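Local coordinates for Lmo1340 protein (Listeria monocytogenes, PDB 4NLM) that is of unknown function but is probably a surface lipoprotein built around a YqgU-like six-bladed beta propeller domain, at residues L234-N239 with L244-R249; M116-L121 with T126-A131; G332-Y337 with D342-T347; V288-A293 with I317-D322. All blocks are in the same frame, centred on the assembly; numbering follows the deposited sequence.

In the fold
The four contacts sit on an all-beta chain of the propeller type. Along the sequence contact 2 comes first, then contact 1, contact 4 and contact 3. Contacts 1, 2 and 3 are beta hairpins in three different sheets. Contact 4 spans the two outer strands of a further sheet. Contacts 1 and 2 lie on opposite sides of the chain's centre, with their own centres about 36 Å apart. Contacts 3 and 4 touch, through Tyr337 OH and Asp322 O and through Ile317 against Ile345. In the sheet of contact 3, strand 40-41 pairs in parallel with C-terminal strand 352-357. Such joining of the two chain ends is consistent with closure of a propeller ring.

Contact 1 of 4, residues L234-N239 with L244-R249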
loop_
_atom_site.group_PDB
_atom_site.type_symbol
_atom_site.label_atom_id
_atom_site.label_comp_id
_atom_site.label_asym_id
_atom_site.label_seq_id
_atom_site.Cartn_x
_atom_site.Cartn_y
_atom_site.Cartn_z
ATOM N N LEU A 234 5.130 -6.924 -10.688
ATOM C CA LEU A 234 3.986 -6.501 -11.492
ATOM C C LEU A 234 4.376 -5.249 -12.256
ATOM O O LEU A 234 4.950 -4.328 -11.671
ATOM C CB LEU A 234 2.816 -6.139 -10.593
ATOM C CG LEU A 234 1.649 -5.427 -11.296
ATOM C CD1 LEU A 234 0.912 -6.405 -12.202
ATOM C CD2 LEU A 234 0.720 -4.748 -10.290
ATOM N N THR A 235 4.129 -5.241 -13.550
ATOM C CA THR A 235 4.278 -4.043 -14.341
ATOM C C THR A 235 2.952 -3.718 -15.015
ATOM O O THR A 235 2.169 -4.604 -15.342
ATOM C CB THR A 235 5.396 -4.104 -15.387
ATOM O OG1 THR A 235 5.151 -5.166 -16.285
ATOM C CG2 THR A 235 6.766 -4.306 -14.735
ATOM N N ILE A 236 2.723 -2.430 -15.238
ATOM C CA ILE A 236 1.529 -1.936 -15.927
ATOM C C ILE A 236 2.008 -0.996 -17.022
ATOM O O ILE A 236 2.838 -0.119 -16.774
ATOM C CB ILE A 236 0.583 -1.203 -14.958
ATOM C CG1 ILE A 236 0.181 -2.103 -13.786
ATOM C CG2 ILE A 236 -0.663 -0.705 -15.670
ATOM C CD1 ILE A 236 -0.655 -1.418 -12.711
ATOM N N GLU A 237 1.452 -1.143 -18.217
ATOM C CA GLU A 237 1.809 -0.323 -19.338
ATOM C C GLU A 237 0.613 -0.200 -20.285
ATOM O O GLU A 237 -0.236 -1.066 -20.328
ATOM C CB GLU A 237 3.029 -0.888 -20.081
ATOM C CG GLU A 237 2.745 -2.184 -20.813
ATOM C CD GLU A 237 4.005 -2.904 -21.244
ATOM O OE1 GLU A 237 4.506 -2.645 -22.356
ATOM O OE2 GLU A 237 4.458 -3.768 -20.469
ATOM N N LYS A 238 0.534 0.911 -21.011
ATOM C CA LYS A 238 -0.494 1.047 -22.024
ATOM C C LYS A 238 -0.232 0.020 -23.098
ATOM O O LYS A 238 0.904 -0.352 -23.340
ATOM C CB LYS A 238 -0.463 2.433 -22.688
ATOM C CG LYS A 238 -0.943 3.577 -21.820
ATOM C CD LYS A 238 -0.856 4.916 -22.542
ATOM C CE LYS A 238 -1.521 4.891 -23.909
ATOM N NZ LYS A 238 -1.438 6.209 -24.609
ATOM N N ASN A 239 -1.297 -0.458 -23.709
ATOM C CA ASN A 239 -1.204 -1.406 -24.815
ATOM C C ASN A 239 -2.261 -0.931 -25.807
ATOM O O ASN A 239 -3.352 -1.476 -25.869
ATOM C CB ASN A 239 -1.471 -2.807 -24.315
ATOM C CG ASN A 239 -1.402 -3.814 -25.402
ATOM O OD1 ASN A 239 -0.894 -3.537 -26.487
ATOM N ND2 ASN A 239 -1.900 -5.004 -25.117
ATOM N N LEU A 244 -4.979 -1.489 -20.982
ATOM C CA LEU A 244 -3.805 -1.526 -20.113
ATOM C C LEU A 244 -3.348 -2.959 -19.982
ATOM O O LEU A 244 -4.154 -3.884 -19.831
ATOM C CB LEU A 244 -4.061 -1.023 -18.706
ATOM C CG LEU A 244 -4.041 0.473 -18.509
ATOM C CD1 LEU A 244 -4.455 0.746 -17.080
ATOM C CD2 LEU A 244 -2.673 1.051 -18.813
ATOM N N LEU A 245 -2.041 -3.124 -20.018
ATOM C CA LEU A 245 -1.394 -4.434 -19.929
ATOM C C LEU A 245 -0.671 -4.635 -18.599
ATOM O O LEU A 245 0.232 -3.857 -18.259
ATOM C CB LEU A 245 -0.413 -4.553 -21.078
ATOM C CG LEU A 245 0.499 -5.790 -21.081
ATOM C CD1 LEU A 245 -0.271 -7.090 -21.128
ATOM C CD2 LEU A 245 1.489 -5.716 -22.230
ATOM N N TYR A 246 -1.136 -5.633 -17.861
ATOM C CA TYR A 246 -0.574 -6.050 -16.584
ATOM C C TYR A 246 0.281 -7.278 -16.828
ATOM O O TYR A 246 -0.239 -8.317 -17.238
ATOM C CB TYR A 246 -1.669 -6.394 -15.582
ATOM C CG TYR A 246 -2.558 -5.255 -15.144
ATOM C CD1 TYR A 246 -3.483 -4.682 -15.995
ATOM C CD2 TYR A 246 -2.547 -4.819 -13.848
ATOM C CE1 TYR A 246 -4.321 -3.653 -15.583
ATOM C CE2 TYR A 246 -3.358 -3.777 -13.436
ATOM C CZ TYR A 246 -4.245 -3.211 -14.289
ATOM O OH TYR A 246 -5.077 -2.182 -13.887
ATOM N N ASP A 247 1.596 -7.173 -16.601
ATOM C CA ASP A 247 2.513 -8.295 -16.746
ATOM C C ASP A 247 3.029 -8.731 -15.372
ATOM O O ASP A 247 3.277 -7.899 -14.493
ATOM C CB ASP A 247 3.702 -7.956 -17.642
ATOM C CG ASP A 247 3.405 -8.060 -19.118
ATOM O OD1 ASP A 247 2.347 -8.554 -19.508
ATOM O OD2 ASP A 247 4.296 -7.690 -19.914
ATOM N N PHE A 248 3.193 -10.031 -15.223
ATOM C CA PHE A 248 3.668 -10.654 -14.003
ATOM C C PHE A 248 4.976 -11.353 -14.314
ATOM O O PHE A 248 5.048 -12.188 -15.225
ATOM C CB PHE A 248 2.616 -11.640 -13.501
ATOM C CG PHE A 248 1.287 -10.970 -13.194
ATOM C CD1 PHE A 248 0.369 -10.693 -14.195
ATOM C CD2 PHE A 248 0.984 -10.597 -11.890
ATOM C CE1 PHE A 248 -0.836 -10.028 -13.915
ATOM C CE2 PHE A 248 -0.218 -9.965 -11.606
ATOM C CZ PHE A 248 -1.123 -9.679 -12.615
ATOM N N ARG A 249 6.003 -10.996 -13.552
ATOM C CA ARG A 249 7.329 -11.545 -13.737
ATOM C C ARG A 249 7.882 -12.183 -12.474
ATOM O O ARG A 249 7.641 -11.669 -11.367
ATOM C CB ARG A 249 8.282 -10.418 -14.150
ATOM C CG ARG A 249 8.182 -9.982 -15.591
ATOM C CD ARG A 249 9.158 -8.870 -15.894
ATOM N NE ARG A 249 9.201 -8.496 -17.311
ATOM C CZ ARG A 249 8.347 -7.665 -17.893
ATOM N NH1 ARG A 249 7.363 -7.133 -17.198
ATOM N NH2 ARG A 249 8.484 -7.368 -19.178
HETATM O O HOH W 1 3.276 -4.369 -18.148
HETATM O O HOH W 2 6.165 -5.845 -19.784
#
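Glu237 OE2 is gripped by two waters that tie it to Leu245 and Asp247 across a beta hairpin, where strands 232-238 and 243-249 of the propeller run antiparallel. The first water donates to Glu237 OE2, with its oxygen 2.7 Å away. It also accepts from Thr235 OG1 and donates to Leu245 O, so it spans both strands. The second water donates to Glu237 OE2 as well, and its oxygen lies 2.6 Å from Asp247 OD2. Arg249 NH2 donates to this water. Glu237 OE2 and Asp247 OD2 are 4.0 Å apart. These like-charged carboxylates have planes 65° apart. The shared water and the arginine probably ease this. Asn255 and Ser258, of strand 255-266, bond Asp247 OD2 and OD1.

Glu237 has CG between its backbone N and carbonyl carbon (chi1 69°). The side chain thus runs alongside Leu245, and Glu237 CD lies 3.9 Å from Leu245 CD2. In the backbone, Thr235 pairs with Asp247 and Glu237 with Leu245 by two bonds each. The bond from Leu245 N to Glu237 O is 2.8 Å and nearly straight, at 171°.

The opposite face, carrying Leu234, Ile236, Tyr246 and Phe248, is buried and largely apolar. Ile236 CD1 approaches Tyr246 CE2 at 3.7 Å. The Phe248 ring also meets Phe284 edge-to-face. Leu234 CD1 makes a CH-pi contact over a face of Phe248, 4.1 Å from the ring centroid, and the same methyl touches the edge of the Tyr246 ring.

Contact 2 of 4, residues M116-L121 with T126-A131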
loop_
_atom_site.group_PDB
_atom_site.type_symbol
_atom_site.label_atom_id
_atom_site.label_comp_id
_atom_site.label_asym_id
_atom_site.label_seq_id
_atom_site.Cartn_x
_atom_site.Cartn_y
_atom_site.Cartn_z
HETATM N N MSE A 116 10.034 9.542 13.518
HETATM C CA MSE A 116 9.654 8.237 12.980
HETATM C C MSE A 116 9.913 7.266 14.096
HETATM O O MSE A 116 11.031 7.195 14.604
HETATM C CB MSE A 116 10.460 7.778 11.801
HETATM C CG MSE A 116 10.520 8.608 10.572
HETATM SE SE MSE A 116 11.995 7.909 9.426
HETATM C CE MSE A 116 11.525 9.404 8.253
ATOM N N ARG A 117 8.870 6.552 14.510
ATOM C CA ARG A 117 8.958 5.543 15.549
ATOM C C ARG A 117 8.539 4.174 15.063
ATOM O O ARG A 117 7.583 4.072 14.277
ATOM C CB ARG A 117 8.031 5.858 16.713
ATOM C CG ARG A 117 8.372 7.107 17.486
ATOM C CD ARG A 117 7.392 7.296 18.626
ATOM N NE ARG A 117 7.717 8.464 19.431
ATOM C CZ ARG A 117 7.255 9.689 19.198
ATOM N NH1 ARG A 117 7.603 10.695 19.991
ATOM N NH2 ARG A 117 6.434 9.905 18.177
ATOM N N ILE A 118 9.227 3.138 15.544
ATOM C CA ILE A 118 8.809 1.776 15.314
ATOM C C ILE A 118 8.221 1.300 16.647
ATOM O O ILE A 118 8.889 1.379 17.686
ATOM C CB ILE A 118 9.973 0.864 14.916
ATOM C CG1 ILE A 118 10.713 1.434 13.708
ATOM C CG2 ILE A 118 9.484 -0.566 14.675
ATOM C CD1 ILE A 118 9.877 1.658 12.479
ATOM N N ILE A 119 6.978 0.826 16.608
ATOM C CA ILE A 119 6.258 0.425 17.792
ATOM C C ILE A 119 5.881 -1.031 17.706
ATOM O O ILE A 119 5.334 -1.471 16.691
ATOM C CB ILE A 119 4.982 1.253 17.909
ATOM C CG1 ILE A 119 5.356 2.739 18.078
ATOM C CG2 ILE A 119 4.100 0.798 19.066
ATOM C CD1 ILE A 119 4.273 3.729 17.769
ATOM N N ALA A 120 6.161 -1.787 18.768
ATOM C CA ALA A 120 5.804 -3.208 18.780
ATOM C C ALA A 120 4.318 -3.398 18.978
ATOM O O ALA A 120 3.731 -2.832 19.888
ATOM C CB ALA A 120 6.580 -3.963 19.857
ATOM N N LEU A 121 3.719 -4.227 18.134
ATOM C CA LEU A 121 2.296 -4.479 18.253
ATOM C C LEU A 121 1.903 -5.228 19.512
ATOM O O LEU A 121 0.806 -5.012 20.037
ATOM C CB LEU A 121 1.807 -5.251 17.031
ATOM C CG LEU A 121 1.686 -4.379 15.772
ATOM C CD1 LEU A 121 1.665 -5.235 14.523
ATOM C CD2 LEU A 121 0.442 -3.515 15.896
ATOM N N THR A 126 8.194 1.208 22.293
ATOM C CA THR A 126 8.949 1.832 21.225
ATOM C C THR A 126 10.230 1.007 20.977
ATOM O O THR A 126 11.103 0.901 21.838
ATOM C CB THR A 126 9.233 3.318 21.540
ATOM O OG1 THR A 126 7.991 4.038 21.667
ATOM C CG2 THR A 126 10.091 3.946 20.449
ATOM N N VAL A 127 10.331 0.423 19.786
ATOM C CA VAL A 127 11.483 -0.391 19.379
ATOM C C VAL A 127 12.640 0.491 18.912
ATOM O O VAL A 127 13.799 0.193 19.156
ATOM C CB VAL A 127 11.068 -1.333 18.205
ATOM C CG1 VAL A 127 12.266 -2.094 17.664
ATOM C CG2 VAL A 127 9.948 -2.256 18.657
ATOM N N ALA A 128 12.323 1.589 18.239
ATOM C CA ALA A 128 13.342 2.483 17.691
ATOM C C ALA A 128 12.695 3.814 17.348
ATOM O O ALA A 128 11.490 3.886 17.131
ATOM C CB ALA A 128 13.977 1.870 16.449
ATOM N N SER A 129 13.512 4.850 17.264
ATOM C CA SER A 129 13.015 6.152 16.944
ATOM C C SER A 129 14.110 7.031 16.353
ATOM O O SER A 129 15.271 6.896 16.710
ATOM C CB SER A 129 12.497 6.788 18.239
ATOM O OG SER A 129 11.860 8.022 18.035
ATOM N N ARG A 130 13.740 7.953 15.468
ATOM C CA ARG A 130 14.662 8.961 14.980
ATOM C C ARG A 130 13.894 10.253 14.797
ATOM O O ARG A 130 12.725 10.260 14.448
ATOM C CB ARG A 130 15.441 8.559 13.719
ATOM C CG ARG A 130 14.621 8.330 12.469
ATOM C CD ARG A 130 15.532 8.030 11.275
ATOM N NE ARG A 130 16.345 9.177 10.860
ATOM C CZ ARG A 130 15.946 10.083 9.974
ATOM N NH1 ARG A 130 14.744 9.989 9.408
ATOM N NH2 ARG A 130 16.740 11.094 9.659
ATOM N N ALA A 131 14.584 11.345 15.083
ATOM C CA ALA A 131 14.043 12.678 15.012
ATOM C C ALA A 131 14.339 13.273 13.657
ATOM O O ALA A 131 15.424 13.069 13.109
ATOM C CB ALA A 131 14.656 13.552 16.105
HETATM O O HOH W 3 10.633 8.697 20.479
HETATM O O HOH W 4 7.682 6.719 22.125
#
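Val127 and Ala128 both face Ile118, which makes a classic beta bulge in the hairpin of strands 114-120 and 126-132. Ile118 O takes a bond from Val127 N at 2.7 Å and only a weak one from Ala128 N at 3.5 Å. The register slips by one residue here, so Ile119 pairs with Thr126.

At the bulge the Val127 side chain points toward the facing strand. Its CB rests on Ile118 CG2 at 3.9 Å, while its CG2 reaches Ala120 CB at 4.0 Å. Val127 thus bears on both Ile118 and Ala120. The small Ala128 lies beside the other branch of Ile118, and Ala128 CB is 4.3 Å from Ile118 CG1.

On the same face, Met116 (a selenomethionine) and Arg130 lie side by side. Arg130 bends at chi3 (-68°), which turns NH1 toward the selenium end of Met116. Met116 SE meets the guanidinium edge in its plane, 3.4 Å from Arg130 NH1. The face with Arg117, Ser129 and Thr126 carries two bridging waters. Arg117 has two conformers, so its contacts are less certain. In one, both waters bond Arg117 NE weakly; one also bonds Ser129 OG and the other Thr126 OG1. This conformer forms a salt bridge with Glu89.

Strand 126-132 is the outermost strand of its four-stranded sheet, and strand 102-108 pairs with the other edge of 114-120. On the Met116 and Ile118 face, Trp165 of strand 159-166 and residues Phe151 and Ile149 of strand 148-155 pack in from the next sheet. Tyr167 lies against Val127 and Ala128.

Contact 3 of 4, residues G332-Y337 with D342-T347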
loop_
_atom_site.group_PDB
_atom_site.type_symbol
_atom_site.label_atom_id
_atom_site.label_comp_id
_atom_site.label_asym_id
_atom_site.label_seq_id
_atom_site.Cartn_x
_atom_site.Cartn_y
_atom_site.Cartn_z
ATOM N N GLY A 332 -6.367 -16.607 3.607
ATOM C CA GLY A 332 -7.826 -16.448 3.565
ATOM C C GLY A 332 -8.282 -15.521 2.468
ATOM O O GLY A 332 -7.493 -14.907 1.741
ATOM N N ASP A 333 -9.595 -15.324 2.447
ATOM C CA ASP A 333 -10.261 -14.611 1.351
ATOM C C ASP A 333 -10.853 -13.279 1.689
ATOM O O ASP A 333 -11.582 -12.715 0.871
ATOM C CB ASP A 333 -11.314 -15.531 0.742
ATOM C CG ASP A 333 -10.694 -16.813 0.241
ATOM O OD1 ASP A 333 -9.661 -16.750 -0.482
ATOM O OD2 ASP A 333 -11.218 -17.861 0.615
ATOM N N LEU A 334 -10.543 -12.752 2.853
ATOM C CA LEU A 334 -11.108 -11.471 3.244
ATOM C C LEU A 334 -10.236 -10.315 2.761
ATOM O O LEU A 334 -9.016 -10.336 2.880
ATOM C CB LEU A 334 -11.298 -11.407 4.743
ATOM C CG LEU A 334 -12.154 -12.480 5.365
ATOM C CD1 LEU A 334 -12.286 -12.238 6.850
ATOM C CD2 LEU A 334 -13.529 -12.551 4.712
ATOM N N VAL A 335 -10.919 -9.252 2.315
ATOM C CA VAL A 335 -10.231 -8.105 1.723
ATOM C C VAL A 335 -10.871 -6.835 2.269
ATOM O O VAL A 335 -12.097 -6.660 2.210
ATOM C CB VAL A 335 -10.374 -8.158 0.195
ATOM C CG1 VAL A 335 -9.849 -6.900 -0.475
ATOM C CG2 VAL A 335 -9.709 -9.402 -0.368
ATOM N N LEU A 336 -10.055 -5.966 2.848
ATOM C CA LEU A 336 -10.546 -4.644 3.281
ATOM C C LEU A 336 -10.820 -3.831 2.046
ATOM O O LEU A 336 -10.087 -3.868 1.076
ATOM C CB LEU A 336 -9.521 -3.962 4.168
ATOM C CG LEU A 336 -9.324 -4.603 5.553
ATOM C CD1 LEU A 336 -8.034 -4.109 6.187
ATOM C CD2 LEU A 336 -10.522 -4.311 6.446
ATOM N N TYR A 337 -11.872 -3.009 2.134
ATOM C CA TYR A 337 -12.325 -2.208 1.014
ATOM C C TYR A 337 -12.730 -0.813 1.470
ATOM O O TYR A 337 -13.416 -0.678 2.476
ATOM C CB TYR A 337 -13.549 -2.880 0.353
ATOM C CG TYR A 337 -14.244 -2.074 -0.730
ATOM C CD1 TYR A 337 -13.623 -1.803 -1.913
ATOM C CD2 TYR A 337 -15.532 -1.569 -0.544
ATOM C CE1 TYR A 337 -14.229 -1.082 -2.909
ATOM C CE2 TYR A 337 -16.175 -0.829 -1.525
ATOM C CZ TYR A 337 -15.525 -0.575 -2.707
ATOM O OH TYR A 337 -16.185 0.193 -3.661
ATOM N N ASP A 342 -13.267 0.447 5.831
ATOM C CA ASP A 342 -14.341 0.219 6.770
ATOM C C ASP A 342 -15.302 -0.898 6.390
ATOM O O ASP A 342 -16.226 -1.198 7.149
ATOM C CB ASP A 342 -15.126 1.531 6.993
ATOM C CG ASP A 342 -15.724 2.076 5.735
ATOM O OD1 ASP A 342 -15.169 1.975 4.643
ATOM O OD2 ASP A 342 -16.823 2.648 5.831
ATOM N N LYS A 343 -15.038 -1.541 5.253
ATOM C CA LYS A 343 -15.799 -2.696 4.783
ATOM C C LYS A 343 -14.863 -3.864 4.498
ATOM O O LYS A 343 -13.674 -3.677 4.263
ATOM C CB LYS A 343 -16.656 -2.342 3.551
ATOM C CG LYS A 343 -17.685 -1.278 3.855
ATOM C CD LYS A 343 -18.653 -0.939 2.724
ATOM C CE LYS A 343 -19.496 0.310 3.032
ATOM N NZ LYS A 343 -19.976 0.320 4.440
ATOM N N VAL A 344 -15.446 -5.056 4.514
ATOM C CA VAL A 344 -14.738 -6.277 4.202
ATOM C C VAL A 344 -15.486 -7.036 3.122
ATOM O O VAL A 344 -16.697 -7.213 3.219
ATOM C CB VAL A 344 -14.589 -7.197 5.434
ATOM C CG1 VAL A 344 -13.976 -8.549 5.066
ATOM C CG2 VAL A 344 -13.745 -6.518 6.483
ATOM N N ILE A 345 -14.774 -7.427 2.078
ATOM C CA ILE A 345 -15.322 -8.286 1.046
ATOM C C ILE A 345 -14.785 -9.697 1.220
ATOM O O ILE A 345 -13.579 -9.919 1.406
ATOM C CB ILE A 345 -14.877 -7.807 -0.346
ATOM C CG1 ILE A 345 -15.284 -6.347 -0.576
ATOM C CG2 ILE A 345 -15.398 -8.765 -1.420
ATOM C CD1 ILE A 345 -14.724 -5.765 -1.850
ATOM N N ASP A 346 -15.669 -10.695 1.182
ATOM C CA ASP A 346 -15.249 -12.091 1.188
ATOM C C ASP A 346 -15.164 -12.495 -0.287
ATOM O O ASP A 346 -16.176 -12.617 -0.965
ATOM C CB ASP A 346 -16.250 -12.929 1.985
ATOM C CG ASP A 346 -15.873 -14.372 2.093
ATOM O OD1 ASP A 346 -15.217 -14.887 1.173
ATOM O OD2 ASP A 346 -16.265 -14.979 3.113
ATOM N N THR A 347 -13.944 -12.757 -0.746
ATOM C CA THR A 347 -13.695 -13.016 -2.154
ATOM C C THR A 347 -14.105 -14.401 -2.631
ATOM O O THR A 347 -14.133 -14.657 -3.836
ATOM C CB THR A 347 -12.235 -12.714 -2.530
ATOM O OG1 THR A 347 -11.976 -11.317 -2.322
ATOM C CG2 THR A 347 -11.989 -13.052 -3.978
HETATM O O HOH W 5 -15.787 0.923 2.424
#
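Tyr337 and Ile345 meet on one face of the paired strands, with Tyr337 CB 3.8 Å from Ile345 CD1. The same methyl also approaches the Tyr337 ring, obliquely. CG of Tyr337 is anti to its backbone N (chi1 173°), which leads the ring outward from Ile345, with Lys343 CB near its edge. On the reverse face Val344 fits between two leucines. Val344 CG1 touches Leu334 CB at 3.9 Å, and Val344 CG2 touches Leu336 CD2 at 3.9 Å. Leu334 CD2 reaches on to Asp346 CB.

The backbone sets this register. Ile345 N bonds Val335 O at 2.8 Å, and Val335 N returns the bond to Ile345 O. Tyr337 N bonds Lys343 O. The return bond from Lys343 N to Tyr337 O is weak, at 3.3 Å. A water also donates to Tyr337 O and to Asp342 OD1.

Strands 334-337 and 343-346 form a beta hairpin, antiparallel neighbours inside a propeller sheet. Strand 326-328 flanks the first and strand 352-357 the second. Ile326 packs on Val335 and Tyr337, and Met352 on Ile345. Leu334 and Leu336 lie on Trp53 of strand 47-55, in the adjoining sheet. Farther out, Tyr337 OH bonds Asp322 O, Asp346 OD1 takes the N-H of Lys348, and Lys343 NZ bonds Asn354 OD1.

Contact 4 of 4, residues V288-A293 with I317-D322; sequences VPYKSA and ILELMD
A G1 beta bulge near the end of strand 313-321 receives the hydroxyl of Tyr290. In the bulge Leu320 and Met321 both face Tyr302 of the middle strand, and Leu320 adopts positive phi and psi (both 56°). The N-H of Leu320 points to Tyr290, which follows the end of strand 284-289. These two strands are the outer ones of a three-stranded antiparallel sheet of the propeller. The tyrosine therefore reaches across the end of the sheet, past strand 302-308, where Lys303 touches both Tyr290 and Glu319.

Leu320 N donates to Tyr290 OH at 2.8 Å. Tyr290 OH donates in turn to Glu319 OE1 at 2.6 Å, meeting the anti lone pair of that oxygen. Both partners lie at the ring edge, in its plane. The Glu319 chain bends at chi2 (-82°), which brings the carboxylate back to the hydroxyl. The carboxylate is nearly coplanar with the ring, 19° apart, and OE1 is 3.3 Å from Tyr290 CE1. Leu320 crosses the tyrosine at about a right angle. Its CD2 is 3.9 Å from Tyr290 CE2.

All three residues are exposed and also touch a crystal neighbour, so the lattice may influence their pose. The hydroxyl acts as donor and acceptor at once. A short bond from a phenol to a carboxylate is consistent with a charged Glu319 and a neutral Tyr290.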
loop_
_atom_site.group_PDB
_atom_site.type_symbol
_atom_site.label_atom_id
_atom_site.label_comp_id
_atom_site.label_asym_id
_atom_site.label_seq_id
_atom_site.Cartn_x
_atom_site.Cartn_y
_atom_site.Cartn_z
ATOM N N VAL A 288 -11.458 -3.414 -12.588
ATOM C CA VAL A 288 -11.340 -3.391 -14.029
ATOM C C VAL A 288 -12.557 -2.633 -14.585
ATOM O O VAL A 288 -13.661 -2.940 -14.207
ATOM C CB VAL A 288 -11.321 -4.830 -14.600
ATOM C CG1 VAL A 288 -11.258 -4.854 -16.091
ATOM C CG2 VAL A 288 -10.134 -5.600 -14.077
ATOM N N PRO A 289 -12.336 -1.718 -15.532
ATOM C CA PRO A 289 -13.462 -1.020 -16.131
ATOM C C PRO A 289 -14.177 -1.900 -17.136
ATOM O O PRO A 289 -13.584 -2.793 -17.697
ATOM C CB PRO A 289 -12.800 0.162 -16.872
ATOM C CG PRO A 289 -11.375 0.152 -16.451
ATOM C CD PRO A 289 -11.049 -1.227 -16.047
ATOM N N TYR A 290 -15.432 -1.576 -17.407
ATOM C CA TYR A 290 -16.200 -2.289 -18.404
ATOM C C TYR A 290 -15.885 -1.884 -19.837
ATOM O O TYR A 290 -16.132 -2.645 -20.766
ATOM C CB TYR A 290 -17.691 -2.133 -18.155
ATOM C CG TYR A 290 -18.138 -2.872 -16.939
ATOM C CD1 TYR A 290 -18.166 -4.256 -16.936
ATOM C CD2 TYR A 290 -18.528 -2.212 -15.803
ATOM C CE1 TYR A 290 -18.562 -4.944 -15.830
ATOM C CE2 TYR A 290 -18.911 -2.901 -14.668
ATOM C CZ TYR A 290 -18.920 -4.300 -14.698
ATOM O OH TYR A 290 -19.355 -4.992 -13.601
ATOM N N LYS A 291 -15.360 -0.680 -20.014
ATOM C CA LYS A 291 -15.037 -0.222 -21.353
ATOM C C LYS A 291 -13.955 0.858 -21.284
ATOM O O LYS A 291 -13.755 1.481 -20.253
ATOM C CB LYS A 291 -16.274 0.314 -22.070
ATOM C CG LYS A 291 -16.786 1.612 -21.503
ATOM C CD LYS A 291 -18.048 2.138 -22.193
ATOM C CE LYS A 291 -18.593 3.282 -21.361
ATOM N NZ LYS A 291 -19.794 3.917 -21.971
ATOM N N SER A 292 -13.225 0.992 -22.379
ATOM C CA SER A 292 -12.214 2.013 -22.484
ATOM C C SER A 292 -12.903 3.334 -22.706
ATOM O O SER A 292 -13.699 3.447 -23.627
ATOM C CB SER A 292 -11.300 1.714 -23.649
ATOM O OG SER A 292 -10.304 2.727 -23.738
ATOM N N ALA A 293 -12.625 4.314 -21.860
ATOM C CA ALA A 293 -13.361 5.596 -21.908
ATOM C C ALA A 293 -12.770 6.611 -20.986
ATOM O O ALA A 293 -11.993 6.286 -20.107
ATOM C CB ALA A 293 -14.765 5.343 -21.415
ATOM N N ILE A 317 -15.300 -11.344 -8.893
ATOM C CA ILE A 317 -15.844 -11.448 -7.550
ATOM C C ILE A 317 -17.183 -10.734 -7.464
ATOM O O ILE A 317 -18.167 -11.293 -6.999
ATOM C CB ILE A 317 -14.868 -10.845 -6.549
ATOM C CG1 ILE A 317 -13.576 -11.652 -6.562
ATOM C CG2 ILE A 317 -15.469 -10.783 -5.153
ATOM C CD1 ILE A 317 -12.406 -10.853 -6.062
ATOM N N LEU A 318 -17.203 -9.475 -7.898
ATOM C CA LEU A 318 -18.429 -8.674 -7.879
ATOM C C LEU A 318 -18.470 -7.745 -9.070
ATOM O O LEU A 318 -17.462 -7.148 -9.453
ATOM C CB LEU A 318 -18.553 -7.867 -6.584
ATOM C CG LEU A 318 -18.936 -8.595 -5.302
ATOM C CD1 LEU A 318 -18.620 -7.721 -4.095
ATOM C CD2 LEU A 318 -20.413 -9.002 -5.346
ATOM N N GLU A 319 -19.665 -7.615 -9.640
ATOM C CA GLU A 319 -19.902 -6.673 -10.723
ATOM C C GLU A 319 -20.451 -5.338 -10.195
ATOM O O GLU A 319 -20.909 -5.281 -9.066
ATOM C CB GLU A 319 -20.962 -7.244 -11.675
ATOM C CG GLU A 319 -20.621 -8.600 -12.276
ATOM C CD GLU A 319 -19.708 -8.615 -13.483
ATOM O OE1 GLU A 319 -19.210 -7.589 -13.953
ATOM O OE2 GLU A 319 -19.457 -9.737 -13.987
ATOM N N LEU A 320 -20.340 -4.317 -11.035
ATOM C CA LEU A 320 -21.016 -3.036 -10.842
ATOM C C LEU A 320 -20.687 -2.401 -9.528
ATOM O O LEU A 320 -21.573 -2.087 -8.718
ATOM C CB LEU A 320 -22.540 -3.202 -11.008
ATOM C CG LEU A 320 -22.989 -3.792 -12.355
ATOM C CD1 LEU A 320 -24.501 -3.993 -12.368
ATOM C CD2 LEU A 320 -22.603 -2.959 -13.571
HETATM N N MSE A 321 -19.375 -2.215 -9.321
HETATM C CA MSE A 321 -18.762 -1.694 -8.089
HETATM C C MSE A 321 -18.051 -0.406 -8.311
HETATM O O MSE A 321 -17.704 -0.083 -9.442
HETATM C CB MSE A 321 -17.512 -2.520 -7.728
HETATM C CG MSE A 321 -17.862 -3.958 -7.591
HETATM SE SE MSE A 321 -17.140 -4.405 -5.865
HETATM C CE MSE A 321 -18.909 -4.672 -5.041
ATOM N N ASP A 322 -17.770 0.299 -7.221
ATOM C CA ASP A 322 -16.904 1.462 -7.278
ATOM C C ASP A 322 -15.455 1.120 -6.947
ATOM O O ASP A 322 -15.142 0.249 -6.101
ATOM C CB ASP A 322 -17.354 2.584 -6.393
ATOM C CG ASP A 322 -16.641 3.902 -6.747
ATOM O OD1 ASP A 322 -16.205 4.087 -7.952
ATOM O OD2 ASP A 322 -16.536 4.763 -5.845
#